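Local coordinates for putative uncharacterized protein (Pseudomonas phage 201phi2-1, PDB 3R4V), which belongs to the phage tubulin-like family and holds guanosine-5'-diphosphate in a pocket, its own function remaining unassigned, at residues K174-L178 / T261-F267; N180-L186 / G251-D257; V28-D32 / L74-P79. One frame throughout, in Å; residues are numbered along the deposited sequence.

Overall arrangement
Three contacts of this tubulin-like chain illustrate how one large mixed sheet is joined to its helices and loops. Nearest the N terminus, contact 3 closes a loop between strand 28-32 and the end of helix 71-76, within the parallel, nucleotide-binding part of the fold. It closes before the other two open, and stands in series with them. Contact 1 brings the end of helix 161-178 against strand 264-270. Nested inside its loop is contact 2, where the chain after that helix meets the end of edge strand 247-252. Contacts 1 and 2 touch directly, chiefly through His183 NE2 and Leu177 O, whereas contact 3 lies apart, its centre about 25 Å from that of contact 1.

Contact 1: K174-L178 / T261-F267; sequences KVVLL and TDDQIHF
Leu178 and Phe267 make the tight end of this contact, a worked example of a helix terminus laid across a strand. Their side chains approach from opposite directions, and Leu178 CD2 rests over the middle of the Phe267 ring in a CH-pi contact, 3.7 Å from the centroid and only 7° off the ring normal. The rest of the leucine follows the same surface: its CD1 lies 3.8 Å from Phe267 CE1 and its CB 3.7 Å from Phe267 CZ. Lys174 O, already the acceptor of the helical bond from Leu178 N, comes obliquely to within 3.6 Å of Phe267 CZ. Beside this pair, Leu177 CD2 meets Ile265 CD1 at 3.6 Å, the two side chains crossing at a slant.

The opposite character appears where Lys174 leaves the apolar layer. Its chain runs extended past Ile265 CG2 and then bends at the last torsion (chi4 58°), which turns Lys174 NZ to Asp262 OD1 in a long salt bridge of 3.6 Å. A water accepts from NZ and donates to Asp262 OD2, so that both carboxylate oxygens are linked to the ammonium group. Thr261 OG1 donates to Asp262 OD1 on its anti side, 2.6 Å away, at the exposed border.

The axes of 174-178 and 264-267 cross at 94°. The helix begins near the nucleotide pocket and ends here, a path consistent with the core helix of tubulin relatives. Ile213 of strand 208-214 touches Lys174, Val175, Ile265 and Phe267, while Leu230 and Leu232 of strand 228-233 pack on Leu178.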
loop_
_atom_site.group_PDB
_atom_site.type_symbol
_atom_site.label_atom_id
_atom_site.label_comp_id
_atom_site.label_asym_id
_atom_site.label_seq_id
_atom_site.Cartn_x
_atom_site.Cartn_y
_atom_site.Cartn_z
ATOM N N LYS A 174 -8.174 -10.191 -6.257
ATOM C CA LYS A 174 -7.352 -11.158 -6.982
ATOM C C LYS A 174 -6.310 -11.758 -6.040
ATOM O O LYS A 174 -6.007 -12.943 -6.127
ATOM C CB LYS A 174 -6.689 -10.543 -8.225
ATOM C CG LYS A 174 -7.653 -10.192 -9.360
ATOM C CD LYS A 174 -6.905 -9.548 -10.518
ATOM C CE LYS A 174 -7.747 -9.485 -11.793
ATOM N NZ LYS A 174 -9.025 -8.754 -11.630
ATOM N N VAL A 175 -5.768 -10.952 -5.126
ATOM C CA VAL A 175 -4.804 -11.482 -4.164
ATOM C C VAL A 175 -5.509 -12.394 -3.156
ATOM O O VAL A 175 -4.960 -13.417 -2.752
ATOM C CB VAL A 175 -4.019 -10.355 -3.413
ATOM C CG1 VAL A 175 -3.065 -10.981 -2.396
ATOM C CG2 VAL A 175 -3.252 -9.532 -4.415
ATOM N N VAL A 176 -6.722 -12.021 -2.745
ATOM C CA VAL A 176 -7.493 -12.868 -1.832
ATOM C C VAL A 176 -7.742 -14.209 -2.498
ATOM O O VAL A 176 -7.645 -15.255 -1.863
ATOM C CB VAL A 176 -8.819 -12.208 -1.397
ATOM C CG1 VAL A 176 -9.712 -13.214 -0.677
ATOM C CG2 VAL A 176 -8.523 -11.006 -0.487
ATOM N N LEU A 177 -8.014 -14.165 -3.796
ATOM C CA LEU A 177 -8.217 -15.388 -4.581
ATOM C C LEU A 177 -6.924 -16.202 -4.633
ATOM O O LEU A 177 -6.914 -17.409 -4.355
ATOM C CB LEU A 177 -8.666 -15.027 -5.994
ATOM C CG LEU A 177 -8.622 -16.146 -7.027
ATOM C CD1 LEU A 177 -9.679 -17.182 -6.689
ATOM C CD2 LEU A 177 -8.828 -15.575 -8.429
ATOM N N LEU A 178 -5.832 -15.530 -4.988
ATOM C CA LEU A 178 -4.517 -16.163 -5.053
ATOM C C LEU A 178 -4.217 -16.989 -3.809
ATOM O O LEU A 178 -3.750 -18.129 -3.922
ATOM C CB LEU A 178 -3.420 -15.106 -5.252
ATOM C CG LEU A 178 -1.966 -15.596 -5.152
ATOM C CD1 LEU A 178 -1.675 -16.601 -6.267
ATOM C CD2 LEU A 178 -0.960 -14.428 -5.200
ATOM N N THR A 261 -12.388 -15.047 -11.299
ATOM C CA THR A 261 -12.901 -13.936 -12.096
ATOM C C THR A 261 -12.313 -13.886 -13.506
ATOM O O THR A 261 -12.932 -13.345 -14.424
ATOM C CB THR A 261 -12.615 -12.587 -11.395
ATOM O OG1 THR A 261 -11.241 -12.541 -10.984
ATOM C CG2 THR A 261 -13.500 -12.422 -10.168
ATOM N N ASP A 262 -11.117 -14.448 -13.665
ATOM C CA ASP A 262 -10.370 -14.379 -14.918
ATOM C C ASP A 262 -9.755 -15.734 -15.243
ATOM O O ASP A 262 -9.509 -16.540 -14.346
ATOM C CB ASP A 262 -9.244 -13.348 -14.813
ATOM C CG ASP A 262 -9.719 -12.011 -14.294
ATOM O OD1 ASP A 262 -9.921 -11.880 -13.068
ATOM O OD2 ASP A 262 -9.884 -11.085 -15.109
ATOM N N ASP A 263 -9.478 -15.965 -16.525
ATOM C CA ASP A 263 -8.945 -17.239 -16.991
ATOM C C ASP A 263 -7.475 -17.457 -16.613
ATOM O O ASP A 263 -7.023 -18.589 -16.449
ATOM C CB ASP A 263 -9.126 -17.350 -18.506
ATOM C CG ASP A 263 -8.775 -18.725 -19.038
ATOM O OD1 ASP A 263 -9.619 -19.642 -18.926
ATOM O OD2 ASP A 263 -7.659 -18.885 -19.579
ATOM N N GLN A 264 -6.720 -16.372 -16.496
ATOM C CA GLN A 264 -5.353 -16.468 -16.001
ATOM C C GLN A 264 -4.969 -15.161 -15.334
ATOM O O GLN A 264 -5.408 -14.085 -15.759
ATOM C CB GLN A 264 -4.367 -16.834 -17.112
ATOM C CG GLN A 264 -4.174 -15.772 -18.170
ATOM C CD GLN A 264 -3.330 -16.273 -19.331
ATOM O OE1 GLN A 264 -3.783 -17.095 -20.135
ATOM N NE2 GLN A 264 -2.100 -15.795 -19.419
ATOM N N ILE A 265 -4.188 -15.262 -14.261
ATOM C CA ILE A 265 -3.761 -14.093 -13.494
ATOM C C ILE A 265 -2.296 -14.308 -13.145
ATOM O O ILE A 265 -1.935 -15.385 -12.676
ATOM C CB ILE A 265 -4.576 -13.902 -12.182
ATOM C CG1 ILE A 265 -6.079 -14.059 -12.437
ATOM C CG2 ILE A 265 -4.273 -12.533 -11.539
ATOM C CD1 ILE A 265 -6.918 -14.130 -11.179
ATOM N N HIS A 266 -1.462 -13.300 -13.397
ATOM C CA HIS A 266 -0.030 -13.370 -13.107
ATOM C C HIS A 266 0.337 -12.309 -12.105
ATOM O O HIS A 266 0.012 -11.140 -12.292
ATOM C CB HIS A 266 0.781 -13.161 -14.386
ATOM C CG HIS A 266 0.355 -14.057 -15.511
ATOM N ND1 HIS A 266 0.803 -15.354 -15.641
ATOM C CD2 HIS A 266 -0.501 -13.851 -16.537
ATOM C CE1 HIS A 266 0.248 -15.906 -16.704
ATOM N NE2 HIS A 266 -0.554 -15.017 -17.264
ATOM N N PHE A 267 1.030 -12.721 -11.050
ATOM C CA PHE A 267 1.430 -11.811 -9.982
ATOM C C PHE A 267 2.942 -11.714 -10.061
ATOM O O PHE A 267 3.651 -12.652 -9.674
ATOM C CB PHE A 267 0.991 -12.398 -8.642
ATOM C CG PHE A 267 -0.499 -12.649 -8.543
ATOM C CD1 PHE A 267 -1.060 -13.808 -9.065
ATOM C CD2 PHE A 267 -1.331 -11.729 -7.940
ATOM C CE1 PHE A 267 -2.427 -14.039 -8.971
ATOM C CE2 PHE A 267 -2.699 -11.950 -7.844
ATOM C CZ PHE A 267 -3.250 -13.102 -8.364
HETATM O O HOH W 1 -9.622 -8.030 -14.453
#

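Contact 2: N180-L186 / G251-D257; sequences NQNHGRL and GIMKVDD
Asn180 places its CG between its backbone N and carbonyl carbon (chi1 85°), and the CG of Asp257 is anti to its backbone N (chi1 -167°); these settings bring the amide and carboxylate together from opposite directions, their planes nearly coplanar, 10° apart. Asn180 ND2 donates along the syn lone pair of Asp257 OD2, 3.1 Å away. The other end of the same amide is also used: Asn180 OD1 accepts from Asn182 N in an Asx turn, and it sits above one face of the His183 ring, toward the rim. Asn182 brings a second donor to the aspartate from a different quarter, its ND2 reaching OD2 of Asp257 at 3.3 Å from above the carboxylate plane. A water joins the group: it donates to Asp257 OD2, accepts from Lys254 N and lies 2.8 Å from His183 ND1. With His183 NE2 bonded to Leu177 O, both ring nitrogens are engaged, which should fix the rotation of the imidazole.

In the fold, this loop after helix 161-178 attaches to strand 247-252, the outermost strand at one end of the sheet in the tubulin-like C-terminal domain. The attachment is a single antiparallel, hydrogen-bonded bridge: Gly184 N to Ile252 O and Ile252 N to Gly184 O, each 2.9 Å. Gly184 is the second residue of a type II turn from His183 to Leu186, and Arg185, the third, takes the positive phi.

Lys254 passes obliquely across Asn182 and bonds through NZ to Asn182 O at 2.9 Å, above the carbonyl plane. Met253 runs alongside His183, pointing the same way, with CG 3.9 Å from His183 ND1. Arg185 lays NH1 near Ile252 CG1 while its NH2 forms a salt bridge with Glu239.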
loop_
_atom_site.group_PDB
_atom_site.type_symbol
_atom_site.label_atom_id
_atom_site.label_comp_id
_atom_site.label_asym_id
_atom_site.label_seq_id
_atom_site.Cartn_x
_atom_site.Cartn_y
_atom_site.Cartn_z
ATOM N N ASN A 180 -6.222 -18.193 -1.455
ATOM C CA ASN A 180 -7.352 -18.948 -0.899
ATOM C C ASN A 180 -7.102 -20.458 -0.684
ATOM O O ASN A 180 -7.976 -21.174 -0.197
ATOM C CB ASN A 180 -8.637 -18.699 -1.706
ATOM C CG ASN A 180 -8.767 -19.608 -2.946
ATOM O OD1 ASN A 180 -7.897 -20.428 -3.246
ATOM N ND2 ASN A 180 -9.880 -19.459 -3.659
ATOM N N GLN A 181 -5.908 -20.921 -1.048
ATOM C CA GLN A 181 -5.422 -22.266 -0.725
ATOM C C GLN A 181 -6.210 -23.380 -1.406
ATOM O O GLN A 181 -6.136 -24.542 -1.005
ATOM C CB GLN A 181 -5.370 -22.479 0.798
ATOM C CG GLN A 181 -4.468 -21.473 1.525
ATOM C CD GLN A 181 -4.336 -21.734 3.020
ATOM O OE1 GLN A 181 -4.603 -22.833 3.497
ATOM N NE2 GLN A 181 -3.921 -20.715 3.764
ATOM N N ASN A 182 -6.945 -23.019 -2.452
ATOM C CA ASN A 182 -7.819 -23.959 -3.140
ATOM C C ASN A 182 -7.342 -24.307 -4.554
ATOM O O ASN A 182 -8.067 -24.942 -5.329
ATOM C CB ASN A 182 -9.249 -23.401 -3.167
ATOM C CG ASN A 182 -10.248 -24.362 -3.790
ATOM O OD1 ASN A 182 -10.428 -25.482 -3.315
ATOM N ND2 ASN A 182 -10.914 -23.921 -4.851
ATOM N N HIS A 183 -6.116 -23.906 -4.886
ATOM C CA HIS A 183 -5.588 -24.136 -6.228
ATOM C C HIS A 183 -4.681 -25.361 -6.293
ATOM O O HIS A 183 -3.897 -25.617 -5.378
ATOM C CB HIS A 183 -4.826 -22.906 -6.711
ATOM C CG HIS A 183 -5.555 -21.626 -6.469
ATOM N ND1 HIS A 183 -6.869 -21.440 -6.844
ATOM C CD2 HIS A 183 -5.162 -20.477 -5.873
ATOM C CE1 HIS A 183 -7.251 -20.224 -6.494
ATOM N NE2 HIS A 183 -6.235 -19.620 -5.902
ATOM N N GLY A 184 -4.785 -26.114 -7.380
ATOM C CA GLY A 184 -3.911 -27.252 -7.575
ATOM C C GLY A 184 -2.464 -26.813 -7.682
ATOM O O GLY A 184 -2.167 -25.784 -8.295
ATOM N N ARG A 185 -1.569 -27.592 -7.074
ATOM C CA ARG A 185 -0.125 -27.366 -7.166
ATOM C C ARG A 185 0.405 -26.213 -6.309
ATOM O O ARG A 185 1.614 -26.058 -6.164
ATOM C CB ARG A 185 0.300 -27.185 -8.627
ATOM C CG ARG A 185 0.167 -28.460 -9.447
ATOM C CD ARG A 185 0.051 -28.188 -10.934
ATOM N NE ARG A 185 1.224 -27.512 -11.477
ATOM C CZ ARG A 185 1.361 -27.185 -12.758
ATOM N NH1 ARG A 185 0.397 -27.480 -13.625
ATOM N NH2 ARG A 185 2.462 -26.568 -13.171
ATOM N N LEU A 186 -0.488 -25.415 -5.731
ATOM C CA LEU A 186 -0.057 -24.211 -5.017
ATOM C C LEU A 186 -0.210 -24.314 -3.497
ATOM O O LEU A 186 -1.321 -24.424 -2.968
ATOM C CB LEU A 186 -0.790 -22.977 -5.544
ATOM C CG LEU A 186 -0.176 -21.643 -5.127
ATOM C CD1 LEU A 186 1.156 -21.430 -5.840
ATOM C CD2 LEU A 186 -1.131 -20.499 -5.416
ATOM N N GLY A 251 -0.234 -22.166 -10.257
ATOM C CA GLY A 251 -1.364 -22.829 -9.628
ATOM C C GLY A 251 -2.506 -23.025 -10.613
ATOM O O GLY A 251 -2.706 -22.208 -11.514
ATOM N N ILE A 252 -3.260 -24.108 -10.452
ATOM C CA ILE A 252 -4.399 -24.366 -11.332
ATOM C C ILE A 252 -5.699 -24.059 -10.616
ATOM O O ILE A 252 -6.005 -24.662 -9.589
ATOM C CB ILE A 252 -4.414 -25.816 -11.839
ATOM C CG1 ILE A 252 -3.083 -26.121 -12.525
ATOM C CG2 ILE A 252 -5.600 -26.049 -12.773
ATOM C CD1 ILE A 252 -2.645 -25.047 -13.487
ATOM N N MET A 253 -6.447 -23.099 -11.150
ATOM C CA MET A 253 -7.703 -22.681 -10.545
ATOM C C MET A 253 -8.823 -23.643 -10.900
ATOM O O MET A 253 -8.755 -24.361 -11.902
ATOM C CB MET A 253 -8.073 -21.261 -10.977
ATOM C CG MET A 253 -7.060 -20.219 -10.570
ATOM S SD MET A 253 -7.589 -18.559 -11.012
ATOM C CE MET A 253 -7.218 -18.572 -12.770
ATOM N N LYS A 254 -9.862 -23.643 -10.078
ATOM C CA LYS A 254 -10.963 -24.578 -10.253
ATOM C C LYS A 254 -12.192 -23.877 -10.823
ATOM O O LYS A 254 -12.600 -22.830 -10.333
ATOM C CB LYS A 254 -11.285 -25.259 -8.922
ATOM C CG LYS A 254 -10.218 -26.258 -8.488
ATOM C CD LYS A 254 -10.466 -26.772 -7.078
ATOM C CE LYS A 254 -9.494 -27.888 -6.720
ATOM N NZ LYS A 254 -8.073 -27.436 -6.728
ATOM N N VAL A 255 -12.777 -24.462 -11.866
ATOM C CA VAL A 255 -13.916 -23.846 -12.547
ATOM C C VAL A 255 -15.155 -23.713 -11.664
ATOM O O VAL A 255 -16.062 -22.941 -11.977
ATOM C CB VAL A 255 -14.274 -24.583 -13.870
ATOM C CG1 VAL A 255 -14.657 -26.047 -13.608
ATOM C CG2 VAL A 255 -15.393 -23.854 -14.604
ATOM N N ASP A 256 -15.194 -24.461 -10.565
ATOM C CA ASP A 256 -16.298 -24.359 -9.613
ATOM C C ASP A 256 -15.969 -23.406 -8.463
ATOM O O ASP A 256 -16.765 -23.245 -7.539
ATOM C CB ASP A 256 -16.680 -25.735 -9.065
ATOM C CG ASP A 256 -15.547 -26.402 -8.312
ATOM O OD1 ASP A 256 -14.384 -26.299 -8.759
ATOM O OD2 ASP A 256 -15.821 -27.032 -7.270
ATOM N N ASP A 257 -14.785 -22.799 -8.518
ATOM C CA ASP A 257 -14.394 -21.746 -7.580
ATOM C C ASP A 257 -15.107 -20.472 -8.024
ATOM O O ASP A 257 -14.749 -19.865 -9.033
ATOM C CB ASP A 257 -12.864 -21.558 -7.605
ATOM C CG ASP A 257 -12.335 -20.703 -6.449
ATOM O OD1 ASP A 257 -13.084 -19.853 -5.927
ATOM O OD2 ASP A 257 -11.145 -20.869 -6.079
HETATM O O HOH W 2 -9.383 -22.611 -7.370
#

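Contact 3: V28-D32 / L74-P79; sequences VHCFD and LMDTIP
Phe31 inserts its ring among Leu74, Thr77 and Ile78, an instance of the helix-on-parallel-sheet layering of the Rossmann-like, nucleotide-binding part of tubulin-family folds. Its CB leaves strand 28-32 toward segment 74-79, CG is anti to the carbonyl carbon (chi1 -56°), and the ring slides past Leu74 and Thr77. On one flank Phe31 CD2 meets Leu74 CD1 at 3.9 Å; farther out, Phe31 CE2 touches Leu74 CB at 4.0 Å. Phe31 CE1, on the other flank, faces Ile78 CD1 at 3.8 Å. At the tip Phe31 CZ presses on the same Ile78 methyl, CD1, at 3.7 Å, and Thr77 OG1 lies at the ring edge, in its plane. Ile8 of strand 6-10 and Ile102 of helix 95-108 also touch this phenylalanine.

Two residues earlier, the His29 and Pro79 side chains come from opposite directions, Pro79 CD lying obliquely to the imidazole, 3.3 Å from His29 CE1. The ring makes its polar link to the turn through a water, which sits in the imidazole plane 2.8 Å from His29 ND1. That water donates to Thr77 OG1, and the hydroxyl in turn donates to Leu74 O, in the carbonyl plane, at 2.8 Å.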
loop_
_atom_site.group_PDB
_atom_site.type_symbol
_atom_site.label_atom_id
_atom_site.label_comp_id
_atom_site.label_asym_id
_atom_site.label_seq_id
_atom_site.Cartn_x
_atom_site.Cartn_y
_atom_site.Cartn_z
ATOM N N VAL A 28 -11.303 -8.485 7.704
ATOM C CA VAL A 28 -10.921 -7.091 7.477
ATOM C C VAL A 28 -10.696 -6.325 8.795
ATOM O O VAL A 28 -11.540 -6.339 9.699
ATOM C CB VAL A 28 -11.986 -6.379 6.608
ATOM C CG1 VAL A 28 -11.654 -4.926 6.438
ATOM C CG2 VAL A 28 -12.112 -7.068 5.241
ATOM N N HIS A 29 -9.546 -5.669 8.899
ATOM C CA HIS A 29 -9.181 -4.903 10.087
ATOM C C HIS A 29 -8.787 -3.492 9.690
ATOM O O HIS A 29 -7.834 -3.302 8.922
ATOM C CB HIS A 29 -8.010 -5.575 10.802
ATOM C CG HIS A 29 -8.317 -6.960 11.278
ATOM N ND1 HIS A 29 -8.535 -7.257 12.606
ATOM C CD2 HIS A 29 -8.458 -8.126 10.602
ATOM C CE1 HIS A 29 -8.799 -8.547 12.729
ATOM N NE2 HIS A 29 -8.757 -9.098 11.528
ATOM N N CYS A 30 -9.510 -2.502 10.212
ATOM C CA CYS A 30 -9.265 -1.103 9.858
ATOM C C CYS A 30 -8.714 -0.316 11.034
ATOM O O CYS A 30 -9.129 -0.525 12.165
ATOM C CB CYS A 30 -10.559 -0.436 9.391
ATOM S SG CYS A 30 -11.301 -1.207 7.953
ATOM N N PHE A 31 -7.799 0.603 10.747
ATOM C CA PHE A 31 -7.198 1.449 11.773
ATOM C C PHE A 31 -7.129 2.903 11.312
ATOM O O PHE A 31 -6.830 3.182 10.151
ATOM C CB PHE A 31 -5.786 0.947 12.106
ATOM C CG PHE A 31 -5.750 -0.486 12.538
ATOM C CD1 PHE A 31 -5.565 -1.497 11.612
ATOM C CD2 PHE A 31 -5.951 -0.825 13.866
ATOM C CE1 PHE A 31 -5.559 -2.827 12.003
ATOM C CE2 PHE A 31 -5.950 -2.149 14.266
ATOM C CZ PHE A 31 -5.753 -3.155 13.330
ATOM N N ASP A 32 -7.405 3.823 12.230
ATOM C CA ASP A 32 -7.282 5.248 11.955
ATOM C C ASP A 32 -7.093 5.991 13.267
ATOM O O ASP A 32 -7.164 5.401 14.349
ATOM C CB ASP A 32 -8.520 5.781 11.216
ATOM C CG ASP A 32 -8.195 6.935 10.265
ATOM O OD1 ASP A 32 -9.051 7.261 9.415
ATOM O OD2 ASP A 32 -7.087 7.514 10.350
ATOM N N LEU A 74 -2.537 -2.476 19.026
ATOM C CA LEU A 74 -3.203 -2.704 17.742
ATOM C C LEU A 74 -2.906 -4.101 17.217
ATOM O O LEU A 74 -3.786 -4.757 16.664
ATOM C CB LEU A 74 -2.811 -1.657 16.690
ATOM C CG LEU A 74 -3.120 -0.201 17.041
ATOM C CD1 LEU A 74 -2.935 0.706 15.831
ATOM C CD2 LEU A 74 -4.525 -0.066 17.605
ATOM N N MET A 75 -1.669 -4.553 17.404
ATOM C CA MET A 75 -1.236 -5.837 16.864
ATOM C C MET A 75 -1.950 -7.008 17.543
ATOM O O MET A 75 -2.171 -8.044 16.925
ATOM C CB MET A 75 0.286 -6.001 16.957
ATOM C CG MET A 75 1.095 -5.007 16.093
ATOM S SD MET A 75 0.539 -4.895 14.380
ATOM C CE MET A 75 0.684 -6.602 13.865
ATOM N N ASP A 76 -2.309 -6.842 18.812
ATOM C CA ASP A 76 -3.030 -7.893 19.526
ATOM C C ASP A 76 -4.414 -8.155 18.940
ATOM O O ASP A 76 -4.974 -9.234 19.120
ATOM C CB ASP A 76 -3.139 -7.580 21.021
ATOM C CG ASP A 76 -1.880 -7.943 21.782
ATOM O OD1 ASP A 76 -1.183 -8.893 21.362
ATOM O OD2 ASP A 76 -1.584 -7.280 22.800
ATOM N N THR A 77 -4.965 -7.173 18.239
ATOM C CA THR A 77 -6.263 -7.355 17.605
ATOM C C THR A 77 -6.142 -7.971 16.212
ATOM O O THR A 77 -7.146 -8.230 15.557
ATOM C CB THR A 77 -7.044 -6.030 17.493
ATOM O OG1 THR A 77 -6.511 -5.246 16.422
ATOM C CG2 THR A 77 -6.975 -5.238 18.805
ATOM N N ILE A 78 -4.919 -8.204 15.750
ATOM C CA ILE A 78 -4.732 -8.768 14.412
ATOM C C ILE A 78 -4.328 -10.226 14.534
ATOM O O ILE A 78 -3.233 -10.536 14.987
ATOM C CB ILE A 78 -3.684 -7.974 13.591
ATOM C CG1 ILE A 78 -4.114 -6.508 13.459
ATOM C CG2 ILE A 78 -3.474 -8.619 12.214
ATOM C CD1 ILE A 78 -3.045 -5.593 12.848
ATOM N N PRO A 79 -5.228 -11.136 14.146
ATOM C CA PRO A 79 -4.989 -12.575 14.295
ATOM C C PRO A 79 -3.779 -13.036 13.494
ATOM O O PRO A 79 -3.405 -12.385 12.524
ATOM C CB PRO A 79 -6.248 -13.206 13.692
ATOM C CG PRO A 79 -7.256 -12.116 13.623
ATOM C CD PRO A 79 -6.493 -10.850 13.452
HETATM O O HOH W 3 -8.458 -5.099 14.453
#